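Local coordinates for protein salmonella plasmid virulence: SpvB (Salmonella typhimurium, PDB 6P0X) that forms the N-terminal domain of a secreted virulence toxin that, as a whole, probably ADP-ribosylates an arginine of host actin and so blocks filament assembly, at residues A[124-129]-A[133-138]; A[154-159]-A[164-169]; A[311-316]-A[320-325]; A[32-37]-A[43-48]. All coordinates share one frame; numbering follows the deposited sequence.

Interaction 1 (A[124-129]-A[133-138]); sequences LEYWVG and GDDFWL
An antiparallel beta hairpin, strands 123-129 and 135-140, sets Tyr126 opposite Trp137 and Trp127 opposite Phe136. The register follows from two hydrogen-bonded pairs, Glu125-Leu138 and Trp127-Phe136, alternating with two non-hydrogen-bonded ones. Trp127 N to Phe136 O, at 2.9 Å and 170° at the hydrogen, is the straightest of the backbone bonds.

On the face bearing Tyr126, Val128, Asp135 and Trp137, the phenol ring makes an offset stack on the five-membered ring of Trp137, with centroids 4.6 Å apart and planes at 24°. Tyr126 CB completes it as a CH-pi contact, 3.6 Å from the centroid of the six-membered ring of Trp137. Phe73 and Trp169 meet the same indole edge-to-face, so it is embedded among aromatic residues.

The other face repeats the theme with less overlap. Phe136 holds its CG between backbone N and carbonyl carbon, which brings the ring under Trp127 CB, 3.7 Å from the Phe136 centroid; the two aromatic planes are nearly parallel but slid apart. Trp127 NE1 passes along Leu138 CB and donates to Glu125 OE1 at 3.0 Å, while Glu125 OE2 is held by a salt bridge to Arg123.

Tyr126 finishes at its hydroxyl: OH donates to Asp135 OD2 at 2.5 Å, on the anti side of that oxygen, 21° out of the carboxylate plane.

Interaction 2 (A[154-159]-A[164-169]); sequences AARLSD and SHTAQW. With GOL (glycerol), chain H.
A classic beta bulge interrupts the hairpin of strands 156-159 and 165-175, with Ala167 and Gln168 both facing Leu157, beside a pocket that binds acrylic acid. The evidence is the one-residue shift in register between Leu157-Gln168 and Ser158-Thr166. Leu157 O takes Ala167 N at 2.8 Å, nearly in line with its carbonyl bond, and only a weak second bond from Gln168 N at 3.4 Å. Leu157 N in turn reaches Gln168 O at 2.9 Å, and beyond the bulge Asp159 N reaches His165 O, also at 2.9 Å.

Leu157 and Gln168 run side by side, and methyl CD2 of Leu157 touches Gln168 OE1 at 3.4 Å. The amide's other end, NE2, bonds Tyr276 OH and the acrylic acid, so the hairpin supplies a pocket wall.

The face of Arg156, Ser158, Thr166 and Trp169 is partly polar. Ser158 OG and Thr166 OG1 share a hydrogen bond of 2.7 Å, and Arg156 lays its CG and CD past Trp169 CD1, guanidinium and indole planes 54° apart, before NE bonds Gly150 O.

At the turn end a glycerol, probably from the crystallisation liquor, bridges the strands. His165 ND1 donates to its O3 at 2.5 Å, and O3 donates to Asp159 OD2 at 2.6 Å.

Interaction 3 (A[311-316]-A[320-325]); sequences LEYDEN and TQLCAA. With AKR (acrylic acid), chain E.
Carbonyl oxygen O of Glu312 accepts two backbone N-H groups, from Cys323 N at 2.8 Å and from Ala324 N at 3.0 Å. The first donor lies in the carbonyl plane, the second tilts 26° out of it. Two successive residues facing one define a classic beta bulge in the hairpin of strands 304-314 and 321-328. Glu312 N returns a bond to Ala324 O at 2.9 Å, and past the bulge Asp314 N meets Gln321 O at 2.6 Å, with Gln321 N answering to Asp314 O.

Around this frame the side chains divide by face. Leu311, Tyr313, Leu322 and Ala325 form an apolar side. Leu322, its CG anti to the backbone N (chi1 176°), brings CD1 over the Tyr313 ring as a CH-pi contact 4.1 Å from the centroid, and the same methyl also touches Leu311 CB. Thr320 CG2 meets the ring obliquely at Tyr313 CD1, 3.5 Å away. Tyr313 OH is tied to Cys286 O, and Phe45 packs against both Leu311 and Tyr313.

The opposite face is more polar. The Glu312 side chain extends over Ala324 CB, and its OE2 lies 3.0 Å from atom O of an acrylic acid molecule. Asp314 OD2 touches Cys323 CB at 3.6 Å.

The chemistry implies that one carbonyl, used twice, accommodates the extra residue of the bulge, and that two carboxylic groups lie close enough that one of them may be protonated.

Interaction 4 (A[32-37]-A[43-48]); sequences LALHYS and GPFGVG
Apolar contact comes first, between Leu34 and Phe45. Methyl CD2 of Leu34 stands over the centre of the Phe45 ring, 3.5 Å from the centroid and 11° off the ring normal, a well-formed CH-pi contact. The two side chains approach at a slant, and Leu34 CD1 reaches only the CE1 side of the ring. Leu311 and Tyr313 also pack on Phe45, which thus lies between strand 33-36 and strand 304-314.

Polar contact between the two segments rests on one backbone bond: Ser37 N donates to Gly48 O at 2.9 Å, 169° at the hydrogen. The same oxygen receives a CA-H...O contact from Tyr36 CA at 3.4 Å, and Gly48 CA makes a similar one to Ser37 O at 3.5 Å.

Aromatic cover is given by Tyr36. With CG anti to the backbone N (chi1 176°), its ring lies along Gly48, CD1 being 3.6 Å from Gly48 O; lacking a side chain, Gly48 lets the ring approach its backbone directly. Trp49 meets the ring from the next residue along.

Within 43-48 the local order comes from a type I beta turn, confirmed by Gly46 N to Gly43 O at 3.1 Å. The arrangement is that of a long connection between neighbouring antiparallel strands, 33-36 and 49-50, in a small three-stranded sheet completed by strand 16-19.

How the interactions relate
From the N terminus, interaction 4 closes first, bringing 43-48 back to strand 33-36. Interaction 1 then closes a hairpin at 124-138, interaction 2 another at 154-169, and interaction 3 the last at 311-325. All four are in series; none nests or crosses. They group in two pairs. Interactions 1 and 2 touch, with Trp169 packed on Asp135, Phe136 and Trp137, so the two hairpins, separated by strand 146-149, pack together there. Interactions 3 and 4 bring parts near the two ends of the chain together: Thr320 O and Val47 N, 3.0 Å apart, probably form a hydrogen bond. Interactions 1 and 3 lie on opposite sides of the chain's centre, their centres about 39 Å apart.

Interaction 1 (A[124-129]-A[133-138])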
loop_
_atom_site.group_PDB
_atom_site.type_symbol
_atom_site.label_atom_id
_atom_site.label_comp_id
_atom_site.label_asym_id
_atom_site.label_seq_id
_atom_site.Cartn_x
_atom_site.Cartn_y
_atom_site.Cartn_z
ATOM N N LEU A 124 13.794 -10.294 -7.409
ATOM C CA LEU A 124 12.689 -9.426 -7.797
ATOM C C LEU A 124 12.297 -9.715 -9.240
ATOM O O LEU A 124 13.161 -9.773 -10.121
ATOM C CB LEU A 124 13.080 -7.958 -7.635
ATOM C CG LEU A 124 12.038 -6.898 -7.989
ATOM C CD1 LEU A 124 10.826 -7.002 -7.075
ATOM C CD2 LEU A 124 12.667 -5.518 -7.903
ATOM N N GLU A 125 10.997 -9.883 -9.481
ATOM C CA GLU A 125 10.494 -10.255 -10.797
ATOM C C GLU A 125 9.312 -9.385 -11.184
ATOM O O GLU A 125 8.469 -9.043 -10.349
ATOM C CB GLU A 125 10.067 -11.720 -10.839
ATOM C CG GLU A 125 11.168 -12.696 -10.521
ATOM C CD GLU A 125 10.653 -14.108 -10.404
ATOM O OE1 GLU A 125 9.454 -14.266 -10.097
ATOM O OE2 GLU A 125 11.444 -15.054 -10.614
ATOM N N TYR A 126 9.251 -9.056 -12.467
ATOM C CA TYR A 126 8.150 -8.325 -13.071
ATOM C C TYR A 126 7.359 -9.316 -13.918
ATOM O O TYR A 126 7.914 -9.926 -14.843
ATOM C CB TYR A 126 8.692 -7.166 -13.912
ATOM C CG TYR A 126 7.650 -6.275 -14.546
ATOM C CD1 TYR A 126 6.522 -5.874 -13.842
ATOM C CD2 TYR A 126 7.806 -5.820 -15.848
ATOM C CE1 TYR A 126 5.575 -5.054 -14.422
ATOM C CE2 TYR A 126 6.863 -4.998 -16.437
ATOM C CZ TYR A 126 5.750 -4.617 -15.719
ATOM O OH TYR A 126 4.809 -3.798 -16.302
ATOM N N TRP A 127 6.083 -9.501 -13.577
ATOM C CA TRP A 127 5.199 -10.467 -14.220
ATOM C C TRP A 127 4.202 -9.722 -15.092
ATOM O O TRP A 127 3.510 -8.815 -14.609
ATOM C CB TRP A 127 4.434 -11.300 -13.185
ATOM C CG TRP A 127 5.275 -12.238 -12.367
ATOM C CD1 TRP A 127 6.359 -11.915 -11.597
ATOM C CD2 TRP A 127 5.090 -13.653 -12.225
ATOM N NE1 TRP A 127 6.863 -13.045 -10.995
ATOM C CE2 TRP A 127 6.103 -14.124 -11.365
ATOM C CE3 TRP A 127 4.170 -14.569 -12.750
ATOM C CZ2 TRP A 127 6.220 -15.469 -11.014
ATOM C CZ3 TRP A 127 4.287 -15.905 -12.400
ATOM C CH2 TRP A 127 5.307 -16.342 -11.541
ATOM N N VAL A 128 4.119 -10.108 -16.365
ATOM C CA VAL A 128 3.173 -9.517 -17.305
ATOM C C VAL A 128 2.330 -10.635 -17.905
ATOM O O VAL A 128 2.871 -11.596 -18.463
ATOM C CB VAL A 128 3.893 -8.718 -18.410
ATOM C CG1 VAL A 128 2.881 -8.090 -19.366
ATOM C CG2 VAL A 128 4.786 -7.647 -17.796
ATOM N N GLY A 129 1.010 -10.499 -17.804
ATOM C CA GLY A 129 0.119 -11.520 -18.335
ATOM C C GLY A 129 0.179 -11.559 -19.851
ATOM O O GLY A 129 0.015 -10.533 -20.521
ATOM N N GLY A 133 -2.303 -8.704 -20.299
ATOM C CA GLY A 133 -1.341 -7.671 -19.993
ATOM C C GLY A 133 -1.282 -7.237 -18.546
ATOM O O GLY A 133 -0.494 -6.338 -18.226
ATOM N N ASP A 134 -2.083 -7.831 -17.665
ATOM C CA ASP A 134 -2.041 -7.459 -16.256
ATOM C C ASP A 134 -0.649 -7.711 -15.693
ATOM O O ASP A 134 -0.114 -8.822 -15.789
ATOM C CB ASP A 134 -3.097 -8.230 -15.465
ATOM C CG ASP A 134 -4.510 -7.726 -15.729
ATOM O OD1 ASP A 134 -4.710 -6.972 -16.705
ATOM O OD2 ASP A 134 -5.422 -8.080 -14.953
ATOM N N ASP A 135 -0.057 -6.668 -15.112
ATOM C CA ASP A 135 1.330 -6.691 -14.668
ATOM C C ASP A 135 1.437 -6.410 -13.173
ATOM O O ASP A 135 0.676 -5.607 -12.623
ATOM C CB ASP A 135 2.169 -5.673 -15.463
ATOM C CG ASP A 135 1.719 -4.234 -15.245
ATOM O OD1 ASP A 135 0.500 -3.983 -15.144
ATOM O OD2 ASP A 135 2.593 -3.345 -15.189
ATOM N N PHE A 136 2.397 -7.074 -12.530
ATOM C CA PHE A 136 2.624 -6.937 -11.094
ATOM C C PHE A 136 4.055 -7.368 -10.786
ATOM O O PHE A 136 4.800 -7.785 -11.676
ATOM C CB PHE A 136 1.603 -7.750 -10.293
ATOM C CG PHE A 136 1.562 -9.208 -10.660
ATOM C CD1 PHE A 136 2.395 -10.120 -10.030
ATOM C CD2 PHE A 136 0.683 -9.668 -11.627
ATOM C CE1 PHE A 136 2.354 -11.463 -10.358
ATOM C CE2 PHE A 136 0.641 -11.008 -11.962
ATOM C CZ PHE A 136 1.478 -11.905 -11.326
ATOM N N TRP A 137 4.449 -7.250 -9.518
ATOM C CA TRP A 137 5.805 -7.588 -9.108
ATOM C C TRP A 137 5.789 -8.642 -8.007
ATOM O O TRP A 137 4.875 -8.685 -7.176
ATOM C CB TRP A 137 6.574 -6.343 -8.632
ATOM C CG TRP A 137 6.884 -5.377 -9.738
ATOM C CD1 TRP A 137 6.024 -4.480 -10.304
ATOM C CD2 TRP A 137 8.138 -5.213 -10.418
ATOM N NE1 TRP A 137 6.663 -3.769 -11.291
ATOM C CE2 TRP A 137 7.961 -4.199 -11.381
ATOM C CE3 TRP A 137 9.391 -5.824 -10.305
ATOM C CZ2 TRP A 137 8.991 -3.782 -12.225
ATOM C CZ3 TRP A 137 10.412 -5.408 -11.143
ATOM C CH2 TRP A 137 10.206 -4.398 -12.091
ATOM N N LEU A 138 6.821 -9.482 -8.006
ATOM C CA LEU A 138 7.003 -10.529 -7.005
ATOM C C LEU A 138 8.401 -10.402 -6.419
ATOM O O LEU A 138 9.389 -10.422 -7.160
ATOM C CB LEU A 138 6.807 -11.921 -7.614
ATOM C CG LEU A 138 6.886 -13.101 -6.643
ATOM C CD1 LEU A 138 5.662 -13.147 -5.736
ATOM C CD2 LEU A 138 7.043 -14.406 -7.400
#

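Interaction 2 (A[154-159]-A[164-169])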
loop_
_atom_site.group_PDB
_atom_site.type_symbol
_atom_site.label_atom_id
_atom_site.label_comp_id
_atom_site.label_asym_id
_atom_site.label_seq_id
_atom_site.Cartn_x
_atom_site.Cartn_y
_atom_site.Cartn_z
ATOM N N ALA A 154 -6.454 -2.455 -7.496
ATOM C CA ALA A 154 -6.693 -1.693 -6.277
ATOM C C ALA A 154 -5.389 -1.338 -5.579
ATOM O O ALA A 154 -5.322 -0.328 -4.870
ATOM C CB ALA A 154 -7.610 -2.480 -5.341
ATOM N N ALA A 155 -4.346 -2.148 -5.765
ATOM C CA ALA A 155 -3.036 -1.889 -5.180
ATOM C C ALA A 155 -2.057 -1.301 -6.193
ATOM O O ALA A 155 -0.841 -1.475 -6.054
ATOM C CB ALA A 155 -2.466 -3.165 -4.565
ATOM N N ARG A 156 -2.565 -0.598 -7.204
ATOM C CA ARG A 156 -1.740 0.009 -8.241
ATOM C C ARG A 156 -2.090 1.482 -8.374
ATOM O O ARG A 156 -3.266 1.836 -8.500
ATOM C CB ARG A 156 -1.947 -0.682 -9.589
ATOM C CG ARG A 156 -1.081 -1.892 -9.831
ATOM C CD ARG A 156 -1.407 -2.489 -11.188
ATOM N NE ARG A 156 -1.621 -3.925 -11.085
ATOM C CZ ARG A 156 -2.511 -4.606 -11.795
ATOM N NH1 ARG A 156 -3.284 -3.981 -12.672
ATOM N NH2 ARG A 156 -2.626 -5.914 -11.625
ATOM N N LEU A 157 -1.066 2.328 -8.376
ATOM C CA LEU A 157 -1.224 3.752 -8.657
ATOM C C LEU A 157 -1.060 3.904 -10.164
ATOM O O LEU A 157 0.054 3.823 -10.683
ATOM C CB LEU A 157 -0.192 4.564 -7.882
ATOM C CG LEU A 157 -0.505 6.012 -7.511
ATOM C CD1 LEU A 157 -1.655 6.053 -6.543
ATOM C CD2 LEU A 157 0.713 6.675 -6.895
ATOM N N SER A 158 -2.169 4.101 -10.877
ATOM C CA SER A 158 -2.170 4.036 -12.332
ATOM C C SER A 158 -2.878 5.240 -12.941
ATOM O O SER A 158 -3.718 5.885 -12.306
ATOM C CB SER A 158 -2.841 2.748 -12.822
ATOM O OG SER A 158 -2.301 1.619 -12.161
ATOM N N ASP A 159 -2.528 5.519 -14.193
ATOM C CA ASP A 159 -3.187 6.553 -14.980
ATOM C C ASP A 159 -4.682 6.258 -15.059
ATOM O O ASP A 159 -5.067 5.183 -15.542
ATOM C CB ASP A 159 -2.576 6.612 -16.384
ATOM C CG ASP A 159 -3.146 7.740 -17.252
ATOM O OD1 ASP A 159 -4.178 8.352 -16.906
ATOM O OD2 ASP A 159 -2.544 8.015 -18.307
ATOM N N SER A 164 -3.277 0.316 -17.846
ATOM C CA SER A 164 -2.022 -0.402 -18.040
ATOM C C SER A 164 -0.801 0.454 -17.728
ATOM O O SER A 164 0.312 -0.080 -17.686
ATOM C CB SER A 164 -1.917 -0.932 -19.471
ATOM O OG SER A 164 -2.136 0.099 -20.415
ATOM N N HIS A 165 -0.974 1.760 -17.527
ATOM C CA HIS A 165 0.133 2.653 -17.183
ATOM C C HIS A 165 0.196 2.767 -15.666
ATOM O O HIS A 165 -0.430 3.636 -15.061
ATOM C CB HIS A 165 -0.050 4.020 -17.832
ATOM C CG HIS A 165 0.045 4.007 -19.324
ATOM N ND1 HIS A 165 0.109 5.163 -20.074
ATOM C CD2 HIS A 165 0.093 2.982 -20.209
ATOM C CE1 HIS A 165 0.185 4.852 -21.356
ATOM N NE2 HIS A 165 0.179 3.535 -21.464
ATOM N N THR A 166 0.974 1.889 -15.040
ATOM C CA THR A 166 1.118 1.891 -13.592
ATOM C C THR A 166 2.442 2.535 -13.204
ATOM O O THR A 166 3.499 2.160 -13.721
ATOM C CB THR A 166 1.028 0.473 -13.027
ATOM O OG1 THR A 166 -0.319 0.005 -13.143
ATOM C CG2 THR A 166 1.439 0.455 -11.556
ATOM N N ALA A 167 2.369 3.516 -12.310
ATOM C CA ALA A 167 3.537 4.190 -11.768
ATOM C C ALA A 167 4.061 3.522 -10.506
ATOM O O ALA A 167 5.270 3.562 -10.248
ATOM C CB ALA A 167 3.196 5.650 -11.460
ATOM N N GLN A 168 3.177 2.918 -9.714
ATOM C CA GLN A 168 3.548 2.324 -8.438
ATOM C C GLN A 168 2.761 1.041 -8.223
ATOM O O GLN A 168 1.530 1.043 -8.316
ATOM C CB GLN A 168 3.270 3.298 -7.292
ATOM C CG GLN A 168 4.322 4.367 -7.115
ATOM C CD GLN A 168 3.982 5.306 -5.985
ATOM O OE1 GLN A 168 3.102 5.017 -5.173
ATOM N NE2 GLN A 168 4.674 6.442 -5.924
ATOM N N TRP A 169 3.473 -0.052 -7.951
ATOM C CA TRP A 169 2.874 -1.304 -7.503
ATOM C C TRP A 169 3.078 -1.387 -5.995
ATOM O O TRP A 169 4.216 -1.503 -5.523
ATOM C CB TRP A 169 3.498 -2.506 -8.207
ATOM C CG TRP A 169 3.329 -2.520 -9.699
ATOM C CD1 TRP A 169 2.400 -3.224 -10.413
ATOM C CD2 TRP A 169 4.116 -1.804 -10.660
ATOM N NE1 TRP A 169 2.564 -2.991 -11.758
ATOM C CE2 TRP A 169 3.610 -2.124 -11.936
ATOM C CE3 TRP A 169 5.201 -0.927 -10.565
ATOM C CZ2 TRP A 169 4.149 -1.593 -13.108
ATOM C CZ3 TRP A 169 5.736 -0.403 -11.730
ATOM C CH2 TRP A 169 5.209 -0.738 -12.985
HETATM C C1 GOL H . 0.250 9.033 -20.971
HETATM O O1 GOL H . 0.402 10.231 -21.679
HETATM C C2 GOL H . 1.303 9.021 -19.821
HETATM O O2 GOL H . 1.914 10.255 -19.640
HETATM C C3 GOL H . 0.524 8.573 -18.561
HETATM O O3 GOL H . -0.066 7.341 -18.852
#

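Interaction 3 (A[311-316]-A[320-325])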
loop_
_atom_site.group_PDB
_atom_site.type_symbol
_atom_site.label_atom_id
_atom_site.label_comp_id
_atom_site.label_asym_id
_atom_site.label_seq_id
_atom_site.Cartn_x
_atom_site.Cartn_y
_atom_site.Cartn_z
ATOM N N LEU A 311 -4.929 11.292 15.865
ATOM C CA LEU A 311 -4.040 12.325 15.363
ATOM C C LEU A 311 -4.792 13.646 15.310
ATOM O O LEU A 311 -5.928 13.700 14.830
ATOM C CB LEU A 311 -3.524 11.958 13.972
ATOM C CG LEU A 311 -2.942 10.550 13.807
ATOM C CD1 LEU A 311 -2.675 10.243 12.339
ATOM C CD2 LEU A 311 -1.677 10.367 14.637
ATOM N N GLU A 312 -4.169 14.700 15.821
ATOM C CA GLU A 312 -4.703 16.051 15.763
ATOM C C GLU A 312 -3.824 16.883 14.842
ATOM O O GLU A 312 -2.590 16.874 14.982
ATOM C CB GLU A 312 -4.760 16.682 17.157
ATOM C CG GLU A 312 -5.533 15.870 18.182
ATOM C CD GLU A 312 -5.574 16.543 19.541
ATOM O OE1 GLU A 312 -5.855 17.760 19.594
ATOM O OE2 GLU A 312 -5.323 15.857 20.553
ATOM N N TYR A 313 -4.465 17.626 13.940
ATOM C CA TYR A 313 -3.797 18.396 12.903
ATOM C C TYR A 313 -4.108 19.875 13.051
ATOM O O TYR A 313 -5.182 20.260 13.524
ATOM C CB TYR A 313 -4.244 17.971 11.498
ATOM C CG TYR A 313 -3.785 16.610 11.049
ATOM C CD1 TYR A 313 -2.547 16.438 10.446
ATOM C CD2 TYR A 313 -4.602 15.499 11.200
ATOM C CE1 TYR A 313 -2.128 15.195 10.022
ATOM C CE2 TYR A 313 -4.193 14.255 10.780
ATOM C CZ TYR A 313 -2.954 14.107 10.192
ATOM O OH TYR A 313 -2.538 12.868 9.770
ATOM N N ASP A 314 -3.160 20.703 12.620
ATOM C CA ASP A 314 -3.430 22.112 12.354
ATOM C C ASP A 314 -3.847 22.188 10.891
ATOM O O ASP A 314 -3.007 22.096 9.994
ATOM C CB ASP A 314 -2.198 22.969 12.627
ATOM C CG ASP A 314 -1.902 23.118 14.105
ATOM O OD1 ASP A 314 -2.856 23.184 14.909
ATOM O OD2 ASP A 314 -0.705 23.169 14.464
ATOM N N GLU A 315 -5.144 22.343 10.639
ATOM C CA GLU A 315 -5.658 22.366 9.276
ATOM C C GLU A 315 -5.871 23.798 8.823
ATOM O O GLU A 315 -6.488 24.598 9.534
ATOM C CB GLU A 315 -6.972 21.604 9.116
ATOM C CG GLU A 315 -6.842 20.111 8.965
ATOM C CD GLU A 315 -8.039 19.530 8.223
ATOM O OE1 GLU A 315 -8.896 18.888 8.864
ATOM O OE2 GLU A 315 -8.129 19.749 6.992
ATOM N N ASN A 316 -5.371 24.105 7.634
ATOM C CA ASN A 316 -5.601 25.386 6.990
ATOM C C ASN A 316 -5.434 25.188 5.489
ATOM O O ASN A 316 -4.885 24.168 5.053
ATOM C CB ASN A 316 -4.639 26.458 7.536
ATOM C CG ASN A 316 -3.195 26.208 7.156
ATOM O OD1 ASN A 316 -2.833 26.225 5.982
ATOM N ND2 ASN A 316 -2.357 25.963 8.158
ATOM N N THR A 320 -1.424 21.549 6.004
ATOM C CA THR A 320 -1.866 20.815 7.179
ATOM C C THR A 320 -0.648 20.235 7.882
ATOM O O THR A 320 0.185 19.580 7.247
ATOM C CB THR A 320 -2.846 19.708 6.797
ATOM O OG1 THR A 320 -4.054 20.301 6.303
ATOM C CG2 THR A 320 -3.169 18.866 8.010
ATOM N N GLN A 321 -0.547 20.475 9.186
ATOM C CA GLN A 321 0.580 20.007 9.982
ATOM C C GLN A 321 0.062 19.221 11.176
ATOM O O GLN A 321 -0.829 19.689 11.893
ATOM C CB GLN A 321 1.441 21.180 10.463
ATOM C CG GLN A 321 2.721 20.762 11.168
ATOM C CD GLN A 321 3.747 20.190 10.211
ATOM O OE1 GLN A 321 3.962 20.727 9.125
ATOM N NE2 GLN A 321 4.383 19.094 10.606
ATOM N N LEU A 322 0.631 18.040 11.397
ATOM C CA LEU A 322 0.274 17.254 12.569
ATOM C C LEU A 322 0.758 17.965 13.824
ATOM O O LEU A 322 1.921 18.370 13.913
ATOM C CB LEU A 322 0.885 15.856 12.492
ATOM C CG LEU A 322 0.633 14.992 13.731
ATOM C CD1 LEU A 322 -0.725 14.312 13.628
ATOM C CD2 LEU A 322 1.741 13.966 13.938
ATOM N N CYS A 323 -0.130 18.123 14.793
ATOM C CA CYS A 323 0.230 18.813 16.019
ATOM C C CYS A 323 0.175 17.935 17.257
ATOM O O CYS A 323 0.875 18.236 18.229
ATOM C CB CYS A 323 -0.664 20.049 16.224
ATOM S SG CYS A 323 -2.420 19.701 16.427
ATOM N N ALA A 324 -0.623 16.867 17.265
ATOM C CA ALA A 324 -0.674 16.041 18.466
ATOM C C ALA A 324 -1.057 14.613 18.105
ATOM O O ALA A 324 -1.610 14.350 17.038
ATOM C CB ALA A 324 -1.651 16.612 19.503
ATOM N N ALA A 325 -0.756 13.690 19.017
ATOM C CA ALA A 325 -1.132 12.295 18.840
ATOM C C ALA A 325 -1.230 11.631 20.205
ATOM O O ALA A 325 -0.443 11.934 21.106
ATOM C CB ALA A 325 -0.128 11.548 17.960
HETATM C CA AKR E . -3.621 19.273 22.997
HETATM C CB AKR E . -3.094 20.061 23.913
HETATM C C AKR E . -4.461 18.065 23.410
HETATM O O AKR E . -4.099 16.897 23.101
HETATM O OXT AKR E . -5.521 18.237 24.065
#

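Interaction 4 (A[32-37]-A[43-48])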
loop_
_atom_site.group_PDB
_atom_site.type_symbol
_atom_site.label_atom_id
_atom_site.label_comp_id
_atom_site.label_asym_id
_atom_site.label_seq_id
_atom_site.Cartn_x
_atom_site.Cartn_y
_atom_site.Cartn_z
ATOM N N LEU A 32 5.105 -1.065 10.654
ATOM C CA LEU A 32 4.829 0.259 10.121
ATOM C C LEU A 32 4.852 1.270 11.253
ATOM O O LEU A 32 4.452 0.974 12.382
ATOM C CB LEU A 32 3.472 0.324 9.411
ATOM C CG LEU A 32 3.324 -0.397 8.076
ATOM C CD1 LEU A 32 1.888 -0.292 7.594
ATOM C CD2 LEU A 32 4.284 0.189 7.049
ATOM N N ALA A 33 5.314 2.476 10.935
ATOM C CA ALA A 33 5.350 3.556 11.906
ATOM C C ALA A 33 5.263 4.878 11.165
ATOM O O ALA A 33 5.527 4.956 9.961
ATOM C CB ALA A 33 6.619 3.501 12.762
ATOM N N LEU A 34 4.875 5.922 11.890
ATOM C CA LEU A 34 4.875 7.268 11.344
ATOM C C LEU A 34 6.265 7.864 11.516
ATOM O O LEU A 34 6.851 7.777 12.597
ATOM C CB LEU A 34 3.818 8.123 12.041
ATOM C CG LEU A 34 2.437 8.018 11.392
ATOM C CD1 LEU A 34 1.349 8.560 12.304
ATOM C CD2 LEU A 34 2.451 8.766 10.067
ATOM N N HIS A 35 6.800 8.441 10.447
ATOM C CA HIS A 35 8.131 9.028 10.471
ATOM C C HIS A 35 8.041 10.497 10.097
ATOM O O HIS A 35 7.283 10.869 9.196
ATOM C CB HIS A 35 9.075 8.300 9.514
ATOM C CG HIS A 35 9.372 6.892 9.919
ATOM N ND1 HIS A 35 9.914 6.569 11.144
ATOM C CD2 HIS A 35 9.203 5.720 9.262
ATOM C CE1 HIS A 35 10.068 5.259 11.224
ATOM N NE2 HIS A 35 9.643 4.721 10.096
ATOM N N TYR A 36 8.803 11.331 10.801
ATOM C CA TYR A 36 8.869 12.755 10.505
ATOM C C TYR A 36 10.234 13.105 9.929
ATOM O O TYR A 36 11.268 12.716 10.484
ATOM C CB TYR A 36 8.604 13.601 11.750
ATOM C CG TYR A 36 8.759 15.084 11.497
ATOM C CD1 TYR A 36 7.738 15.811 10.900
ATOM C CD2 TYR A 36 9.927 15.755 11.843
ATOM C CE1 TYR A 36 7.866 17.166 10.659
ATOM C CE2 TYR A 36 10.068 17.115 11.606
ATOM C CZ TYR A 36 9.030 17.814 11.013
ATOM O OH TYR A 36 9.153 19.164 10.772
ATOM N N SER A 37 10.232 13.843 8.822
ATOM C CA SER A 37 11.447 14.385 8.230
ATOM C C SER A 37 11.219 15.862 7.952
ATOM O O SER A 37 10.225 16.228 7.319
ATOM C CB SER A 37 11.818 13.645 6.942
ATOM O OG SER A 37 13.007 14.174 6.380
ATOM N N GLY A 43 1.327 15.068 2.106
ATOM C CA GLY A 43 0.816 13.741 1.848
ATOM C C GLY A 43 -0.354 13.414 2.757
ATOM O O GLY A 43 -0.981 14.308 3.335
ATOM N N PRO A 44 -0.674 12.123 2.901
ATOM C CA PRO A 44 -1.851 11.739 3.700
ATOM C C PRO A 44 -1.726 12.072 5.179
ATOM O O PRO A 44 -2.732 11.995 5.896
ATOM C CB PRO A 44 -1.960 10.221 3.487
ATOM C CG PRO A 44 -0.982 9.869 2.406
ATOM C CD PRO A 44 0.023 10.966 2.312
ATOM N N PHE A 45 -0.537 12.434 5.661
ATOM C CA PHE A 45 -0.347 12.808 7.057
ATOM C C PHE A 45 0.115 14.252 7.195
ATOM O O PHE A 45 0.692 14.622 8.225
ATOM C CB PHE A 45 0.646 11.859 7.732
ATOM C CG PHE A 45 0.163 10.441 7.812
ATOM C CD1 PHE A 45 -0.620 10.018 8.876
ATOM C CD2 PHE A 45 0.484 9.531 6.820
ATOM C CE1 PHE A 45 -1.067 8.710 8.951
ATOM C CE2 PHE A 45 0.038 8.222 6.889
ATOM C CZ PHE A 45 -0.743 7.813 7.957
ATOM N N GLY A 46 -0.132 15.077 6.182
ATOM C CA GLY A 46 0.311 16.450 6.215
ATOM C C GLY A 46 1.785 16.578 5.883
ATOM O O GLY A 46 2.455 15.628 5.461
ATOM N N VAL A 47 2.295 17.791 6.088
ATOM C CA VAL A 47 3.677 18.096 5.741
ATOM C C VAL A 47 4.619 17.410 6.723
ATOM O O VAL A 47 4.410 17.451 7.941
ATOM C CB VAL A 47 3.892 19.616 5.722
ATOM C CG1 VAL A 47 5.366 19.954 5.557
ATOM C CG2 VAL A 47 3.075 20.237 4.600
ATOM N N GLY A 48 5.661 16.770 6.191
ATOM C CA GLY A 48 6.748 16.241 6.986
ATOM C C GLY A 48 6.565 14.823 7.497
ATOM O O GLY A 48 7.560 14.133 7.741
#